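Local coordinates for protein aldo-keto reductase family 1 member C1 (PDB 1QWK) that probably reduces aldehydes and sugars with NADPH, as an aldose reductase-like member of the aldo-keto reductase family, at residues 86-91 and 125-130; 232-237 and 246-251; 32-37 and 268-273. All blocks are in the same frame, centred on the assembly; numbering follows the deposited sequence.

Interaction 1: residues 86-91 and 125-130; sequences ELAPGK and EHIASP
Ile127 and Ser129 meet Ala88 and Pro89 between the loop 86-91 and the segment 125-130, which runs from a short strand into a turn. The contact is small, 127 Å², and no direct hydrogen bond crosses it. Ile127 CD1 lies 4.0 Å from Ala88 CB, methyl against methyl; the branch methyl CG2 is more loosely placed, 4.4 Å from Pro89 CD. Because CG1 lies beside the backbone N (chi1 -65°) and continues extended, one side chain can offer CD1 to the alanine and CG2 to the proline. Ser129 OG, anti to its own backbone N (chi1 -174°), comes to 3.9 Å from Pro89 CG, a van der Waals approach.

That hydroxyl also takes part in the polar link between the segments. A single water lies 2.8 Å from both Leu87 O and Ser129 OG; it donates to the carbonyl, so backbone and side chain are bridged rather than bonded directly.

Turns flank these groups on both segments. Lys91 N donates to Ala88 O at 2.9 Å, closing a type II beta turn with Gly90 at the positive-phi position (68°), and Gln137 hydrogen-bonds to the same carbonyl. Ala128 centres an inverse gamma turn, with a weak bond from Ser129 N to Ile127 O.

This is peripheral packing of the TIM barrel, away from the predicted active-site residues. Loop 86-91 connects strand 77-82 to helix 92-103. Pro130 holds the N-cap position just before helix 131-143, where Val134 and Phe138 receive Leu87, while Ile127 pairs through its backbone with Ala118 of antiparallel strand 118-119.

Interaction 2: residues 232-237 and 246-251; sequences QNVLAL and AQVLLR
Helix segments 232-237 and 246-251 lie almost crosswise, their axes 9.3 Å apart at closest approach and their N-to-C directions at 106°. Val234 and Val248 mark the near point of the backbones, with CA atoms 6.8 Å apart. Both helices keep their own i to i+4 bonding, and no hydrogen bond joins the segments; the 204 Å² buried between them comes from apolar contact.

Four side chains carry it. Both valines have CG1 anti to the backbone N (chi1 170° in Val234 and 172° in Val248), and these two methyls face each other at the near point, Val234 CG1 lying 4.2 Å from Val248 CG1. Leu237, one turn further along its helix, brings the methyl CD2 to within 3.8 Å of Val248 CG1, so the one valine methyl receives a partner from each of two successive turns. The other branch of Val234 is used in a different direction: its CG2 meets Leu249 CD2 at 3.9 Å, the two side chains running at about a right angle. Leu249 starts off along the flank of its helix, and its extended chain brings the terminal methyl back to the interface.

Neighbouring elements close round this apolar patch. Helix 283-289 lays Leu289 against both Val234 and Leu237, the loop residues Leu180 and Leu281 touch Val234 and Leu237 respectively, and Pro245 packs on Val234. In sequence both helices fall between TIM-barrel strands 197-201 and 259-261, away from the predicted active-site residues, and helix 267-274 packs on another face of helix 245-255.

Interaction 3: residues 32-37 and 268-273; sequences ITAVKT and NRIKEN
Ile270 reaches from helix 267-274 to Ala34 and Thr37 on helix 28-41, in the (beta/alpha)8 TIM barrel of the aldo-keto reductases. Helix 28-41 follows the first barrel strand, 21-22, and helix 267-274 follows the last, 259-261, so the contact joins the two where the barrel closes. The segments are 231 residues apart at their closest ends, yet their CA atoms approach to 7.6 Å at Thr37 and Ile270. Together they bury 165 Å².

Along 268-273, Ile270 supplies the across-contact touches. Its CG1 lies beside the backbone N (chi1 -69°) and the chain then runs extended, which delivers the terminal methyl CD1 to Ala34, 4.0 Å from Ala34 CB and 3.9 Å from Ala34 O. The branch methyl CG2 lies on the Thr37 side, loosely, 4.4 Å from Thr37 CG2. The hydroxyl of Tyr43 hydrogen-bonds to Ile270 O. Further on, Asn273 packs on Tyr43 and Pro262.

On the facing helix, Ala34 also packs on Leu21 of strand 21-22. Thr37 presents its methyl to Ile270 while its hydroxyl bonds within its own helix: Thr37 OG1 donates to Thr33 O at 2.7 Å, tilted 31° from the carbonyl plane, while Thr37 N reaches the same oxygen from the opposite face.

Interactions 2 and 3 are neighbours, their centres 21 Å apart, and helix 245-255 connects them: Gln247 NE2 lies 3.0 Å from Glu272 O in a probable hydrogen bond, and Leu250 CD1 lies 3.5 Å from Asn273 O. Packing thus runs from 232-237 through 246-251 and 268-273 to 32-37. Interaction 1 stands apart, on the opposite side of the chain's centre, its centre 41 Å from that of interaction 2 and 36 Å from that of interaction 3. Of the three, interaction 3 alone approaches the predicted catalytic centre: the side chain of Ala34 is about 12 Å from that of Tyr52, the predicted proton donor.

Interaction 1: residues 86-91 and 125-130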
# COMPACT_ATOMS: atom_id res chain seq x y z
N GLU A 86 -11.39 -9.11 11.89
CA GLU A 86 -11.75 -7.84 12.49
C GLU A 86 -12.86 -7.14 11.70
O GLU A 86 -13.46 -6.17 12.16
CB GLU A 86 -10.50 -6.96 12.61
CG GLU A 86 -9.39 -7.66 13.39
CD GLU A 86 -8.09 -6.87 13.46
OE1 GLU A 86 -7.55 -6.47 12.40
OE2 GLU A 86 -7.59 -6.66 14.59
N LEU A 87 -13.14 -7.65 10.50
CA LEU A 87 -14.18 -7.08 9.64
C LEU A 87 -15.57 -7.56 10.04
O LEU A 87 -16.57 -6.97 9.63
CB LEU A 87 -13.92 -7.48 8.19
CG LEU A 87 -12.59 -7.05 7.59
CD1 LEU A 87 -12.45 -7.64 6.18
CD2 LEU A 87 -12.50 -5.54 7.56
N ALA A 88 -15.62 -8.64 10.81
CA ALA A 88 -16.88 -9.22 11.27
C ALA A 88 -17.71 -8.23 12.08
O ALA A 88 -17.17 -7.31 12.71
CB ALA A 88 -16.61 -10.47 12.09
N PRO A 89 -19.04 -8.41 12.09
CA PRO A 89 -19.95 -7.53 12.83
C PRO A 89 -19.49 -7.23 14.26
O PRO A 89 -19.22 -8.14 15.04
CB PRO A 89 -21.27 -8.28 12.78
CG PRO A 89 -21.21 -8.95 11.44
CD PRO A 89 -19.79 -9.48 11.41
N GLY A 90 -19.39 -5.94 14.57
CA GLY A 90 -18.99 -5.49 15.90
C GLY A 90 -17.56 -5.76 16.32
O GLY A 90 -17.23 -5.57 17.49
N LYS A 91 -16.71 -6.18 15.39
CA LYS A 91 -15.32 -6.48 15.73
C LYS A 91 -14.30 -5.42 15.32
O LYS A 91 -13.15 -5.46 15.78
CB LYS A 91 -14.91 -7.82 15.11
CG LYS A 91 -15.80 -9.00 15.49
CD LYS A 91 -15.78 -9.29 16.98
CE LYS A 91 -16.63 -10.51 17.31
NZ LYS A 91 -16.66 -10.79 18.78
N GLU A 125 -13.58 -20.58 8.43
CA GLU A 125 -14.96 -20.39 8.02
C GLU A 125 -15.20 -18.99 7.46
O GLU A 125 -14.66 -18.01 7.97
CB GLU A 125 -15.91 -20.64 9.19
CG GLU A 125 -16.03 -22.12 9.56
CD GLU A 125 -16.84 -22.35 10.82
OE1 GLU A 125 -17.77 -21.56 11.10
OE2 GLU A 125 -16.56 -23.34 11.53
N HIS A 126 -16.01 -18.92 6.41
CA HIS A 126 -16.34 -17.64 5.79
C HIS A 126 -17.45 -16.98 6.61
O HIS A 126 -18.31 -17.66 7.18
CB HIS A 126 -16.87 -17.85 4.37
CG HIS A 126 -15.87 -18.47 3.44
ND1 HIS A 126 -16.24 -19.07 2.25
CD2 HIS A 126 -14.53 -18.55 3.50
CE1 HIS A 126 -15.16 -19.49 1.62
NE2 HIS A 126 -14.11 -19.19 2.36
N ILE A 127 -17.42 -15.66 6.69
CA ILE A 127 -18.47 -14.92 7.37
C ILE A 127 -19.03 -14.03 6.27
O ILE A 127 -18.36 -13.11 5.80
CB ILE A 127 -17.94 -14.06 8.53
CG1 ILE A 127 -17.38 -14.97 9.63
CG2 ILE A 127 -19.07 -13.21 9.10
CD1 ILE A 127 -16.87 -14.22 10.85
N ALA A 128 -20.25 -14.35 5.84
CA ALA A 128 -20.91 -13.63 4.76
C ALA A 128 -21.46 -12.27 5.16
O ALA A 128 -22.66 -12.03 5.05
CB ALA A 128 -22.02 -14.49 4.18
N SER A 129 -20.58 -11.39 5.63
CA SER A 129 -20.99 -10.05 6.02
C SER A 129 -20.83 -9.14 4.80
O SER A 129 -19.71 -8.90 4.34
CB SER A 129 -20.13 -9.55 7.17
OG SER A 129 -20.61 -8.30 7.66
N PRO A 130 -21.94 -8.63 4.26
CA PRO A 130 -21.85 -7.75 3.08
C PRO A 130 -20.93 -6.55 3.31
O PRO A 130 -20.82 -6.06 4.43
CB PRO A 130 -23.30 -7.35 2.84
CG PRO A 130 -23.89 -7.37 4.21
CD PRO A 130 -23.31 -8.63 4.80
O HOH W 1 -19.24 -6.41 9.20

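Interaction 2: residues 232-237 and 246-251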
# COMPACT_ATOMS: atom_id res chain seq x y z
N GLN A 232 11.95 -3.38 -21.76
CA GLN A 232 12.83 -2.64 -22.66
C GLN A 232 12.60 -1.13 -22.61
O GLN A 232 13.55 -0.36 -22.61
CB GLN A 232 12.65 -3.13 -24.11
CG GLN A 232 13.72 -2.61 -25.07
CD GLN A 232 13.45 -1.20 -25.58
OE1 GLN A 232 14.33 -0.55 -26.15
NE2 GLN A 232 12.22 -0.73 -25.40
N ASN A 233 11.33 -0.72 -22.58
CA ASN A 233 11.01 0.70 -22.53
C ASN A 233 11.42 1.31 -21.20
O ASN A 233 11.84 2.47 -21.14
CB ASN A 233 9.52 0.90 -22.81
CG ASN A 233 9.13 0.51 -24.22
OD1 ASN A 233 8.09 -0.10 -24.45
ND2 ASN A 233 9.98 0.86 -25.19
N VAL A 234 11.28 0.54 -20.12
CA VAL A 234 11.67 1.02 -18.80
C VAL A 234 13.19 1.25 -18.76
O VAL A 234 13.66 2.30 -18.32
CB VAL A 234 11.29 0.01 -17.69
CG1 VAL A 234 11.95 0.42 -16.36
CG2 VAL A 234 9.78 -0.04 -17.53
N LEU A 235 13.94 0.26 -19.24
CA LEU A 235 15.40 0.36 -19.27
C LEU A 235 15.86 1.52 -20.14
O LEU A 235 16.83 2.20 -19.82
CB LEU A 235 16.00 -0.96 -19.79
CG LEU A 235 15.72 -2.20 -18.94
CD1 LEU A 235 16.29 -3.44 -19.62
CD2 LEU A 235 16.33 -2.02 -17.56
N ALA A 236 15.16 1.74 -21.25
CA ALA A 236 15.49 2.83 -22.17
C ALA A 236 15.26 4.18 -21.52
O ALA A 236 16.08 5.09 -21.64
CB ALA A 236 14.66 2.72 -23.44
N LEU A 237 14.13 4.32 -20.82
CA LEU A 237 13.81 5.58 -20.16
C LEU A 237 14.74 5.82 -18.97
O LEU A 237 15.09 6.96 -18.66
CB LEU A 237 12.35 5.59 -19.70
CG LEU A 237 11.84 6.89 -19.06
CD1 LEU A 237 12.03 8.05 -20.02
CD2 LEU A 237 10.37 6.72 -18.69
N ALA A 246 14.02 1.04 -11.16
CA ALA A 246 13.09 1.09 -10.04
C ALA A 246 12.52 2.50 -9.88
O ALA A 246 11.31 2.67 -9.69
CB ALA A 246 13.78 0.66 -8.75
N GLN A 247 13.37 3.51 -9.96
CA GLN A 247 12.89 4.88 -9.82
C GLN A 247 11.91 5.23 -10.94
O GLN A 247 10.95 5.97 -10.73
CB GLN A 247 14.08 5.85 -9.79
CG GLN A 247 15.00 5.55 -8.63
CD GLN A 247 16.30 6.32 -8.66
OE1 GLN A 247 16.86 6.58 -9.72
NE2 GLN A 247 16.81 6.68 -7.48
N VAL A 248 12.14 4.67 -12.13
CA VAL A 248 11.24 4.92 -13.25
C VAL A 248 9.88 4.27 -12.98
O VAL A 248 8.84 4.87 -13.25
CB VAL A 248 11.84 4.37 -14.57
CG1 VAL A 248 10.81 4.45 -15.69
CG2 VAL A 248 13.08 5.19 -14.95
N LEU A 249 9.87 3.05 -12.45
CA LEU A 249 8.61 2.36 -12.15
C LEU A 249 7.82 3.11 -11.07
O LEU A 249 6.59 3.18 -11.12
CB LEU A 249 8.88 0.93 -11.68
CG LEU A 249 9.38 -0.04 -12.76
CD1 LEU A 249 9.60 -1.40 -12.14
CD2 LEU A 249 8.36 -0.13 -13.90
N LEU A 250 8.53 3.66 -10.09
CA LEU A 250 7.86 4.41 -9.03
C LEU A 250 7.29 5.71 -9.58
O LEU A 250 6.15 6.07 -9.27
CB LEU A 250 8.83 4.70 -7.88
CG LEU A 250 9.39 3.46 -7.18
CD1 LEU A 250 10.36 3.88 -6.08
CD2 LEU A 250 8.24 2.64 -6.60
N ARG A 251 8.06 6.40 -10.42
CA ARG A 251 7.61 7.65 -11.00
C ARG A 251 6.42 7.39 -11.92
O ARG A 251 5.51 8.21 -12.03
CB ARG A 251 8.74 8.33 -11.79
CG ARG A 251 8.42 9.77 -12.19
CD ARG A 251 8.38 10.69 -10.97
NE ARG A 251 7.34 11.70 -11.10
CZ ARG A 251 7.11 12.67 -10.21
NH1 ARG A 251 7.84 12.77 -9.12
NH2 ARG A 251 6.11 13.53 -10.42

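Interaction 3: residues 32-37 and 268-273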
# COMPACT_ATOMS: atom_id res chain seq x y z
N ILE A 32 12.03 -1.83 12.57
CA ILE A 32 12.48 -0.71 13.38
C ILE A 32 13.57 0.07 12.64
O ILE A 32 13.48 1.29 12.49
CB ILE A 32 13.02 -1.17 14.74
CG1 ILE A 32 11.87 -1.75 15.57
CG2 ILE A 32 13.67 0.00 15.47
CD1 ILE A 32 12.31 -2.37 16.89
N THR A 33 14.58 -0.64 12.16
CA THR A 33 15.68 -0.02 11.42
C THR A 33 15.16 0.60 10.12
O THR A 33 15.61 1.67 9.71
CB THR A 33 16.77 -1.05 11.07
OG1 THR A 33 17.27 -1.65 12.27
CG2 THR A 33 17.92 -0.37 10.34
N ALA A 34 14.23 -0.09 9.47
CA ALA A 34 13.66 0.38 8.22
C ALA A 34 12.87 1.68 8.41
O ALA A 34 13.02 2.62 7.63
CB ALA A 34 12.76 -0.69 7.62
N VAL A 35 12.04 1.73 9.45
CA VAL A 35 11.24 2.91 9.71
C VAL A 35 12.12 4.12 10.01
O VAL A 35 11.93 5.19 9.43
CB VAL A 35 10.27 2.68 10.90
CG1 VAL A 35 9.60 3.99 11.30
CG2 VAL A 35 9.20 1.67 10.49
N LYS A 36 13.09 3.95 10.90
CA LYS A 36 13.98 5.07 11.25
C LYS A 36 14.79 5.55 10.06
O LYS A 36 15.00 6.76 9.89
CB LYS A 36 14.90 4.66 12.40
CG LYS A 36 14.14 4.22 13.64
CD LYS A 36 15.06 3.94 14.83
CE LYS A 36 15.65 5.22 15.39
NZ LYS A 36 16.53 4.94 16.56
N THR A 37 15.25 4.62 9.23
CA THR A 37 16.02 4.99 8.05
C THR A 37 15.15 5.77 7.08
O THR A 37 15.58 6.79 6.52
CB THR A 37 16.56 3.73 7.32
OG1 THR A 37 17.44 3.02 8.20
CG2 THR A 37 17.32 4.13 6.07
N ASN A 268 20.02 1.02 1.55
CA ASN A 268 20.32 1.63 0.26
C ASN A 268 19.12 1.69 -0.67
O ASN A 268 18.96 2.64 -1.42
CB ASN A 268 21.47 0.90 -0.43
CG ASN A 268 22.79 1.10 0.29
OD1 ASN A 268 23.21 2.23 0.54
ND2 ASN A 268 23.46 -0.00 0.62
N ARG A 269 18.27 0.67 -0.62
CA ARG A 269 17.10 0.65 -1.48
C ARG A 269 16.05 1.64 -0.98
O ARG A 269 15.37 2.29 -1.78
CB ARG A 269 16.52 -0.76 -1.58
CG ARG A 269 17.53 -1.76 -2.12
CD ARG A 269 16.85 -2.94 -2.77
NE ARG A 269 17.81 -3.96 -3.18
CZ ARG A 269 17.53 -4.99 -3.96
NH1 ARG A 269 16.30 -5.15 -4.44
NH2 ARG A 269 18.47 -5.87 -4.27
N ILE A 270 15.92 1.75 0.34
CA ILE A 270 14.96 2.68 0.92
C ILE A 270 15.34 4.10 0.48
O ILE A 270 14.48 4.91 0.15
CB ILE A 270 14.95 2.60 2.47
CG1 ILE A 270 14.36 1.26 2.91
CG2 ILE A 270 14.15 3.76 3.06
CD1 ILE A 270 14.40 1.01 4.41
N LYS A 271 16.64 4.38 0.48
CA LYS A 271 17.11 5.70 0.07
C LYS A 271 16.93 5.89 -1.44
O LYS A 271 16.54 6.96 -1.89
CB LYS A 271 18.58 5.89 0.44
CG LYS A 271 18.83 6.00 1.94
CD LYS A 271 20.31 6.18 2.22
CE LYS A 271 20.60 6.33 3.70
NZ LYS A 271 22.07 6.43 3.94
N GLU A 272 17.21 4.84 -2.20
CA GLU A 272 17.08 4.88 -3.65
C GLU A 272 15.64 5.16 -4.09
O GLU A 272 15.40 6.00 -4.95
CB GLU A 272 17.53 3.56 -4.27
CG GLU A 272 17.58 3.56 -5.79
CD GLU A 272 17.66 2.16 -6.38
OE1 GLU A 272 18.40 1.32 -5.82
OE2 GLU A 272 17.01 1.91 -7.42
N ASN A 273 14.69 4.45 -3.49
CA ASN A 273 13.29 4.61 -3.84
C ASN A 273 12.72 6.01 -3.56
O ASN A 273 11.71 6.39 -4.14
CB ASN A 273 12.42 3.57 -3.13
CG ASN A 273 12.78 2.14 -3.51
OD1 ASN A 273 13.29 1.89 -4.60
ND2 ASN A 273 12.50 1.20 -2.62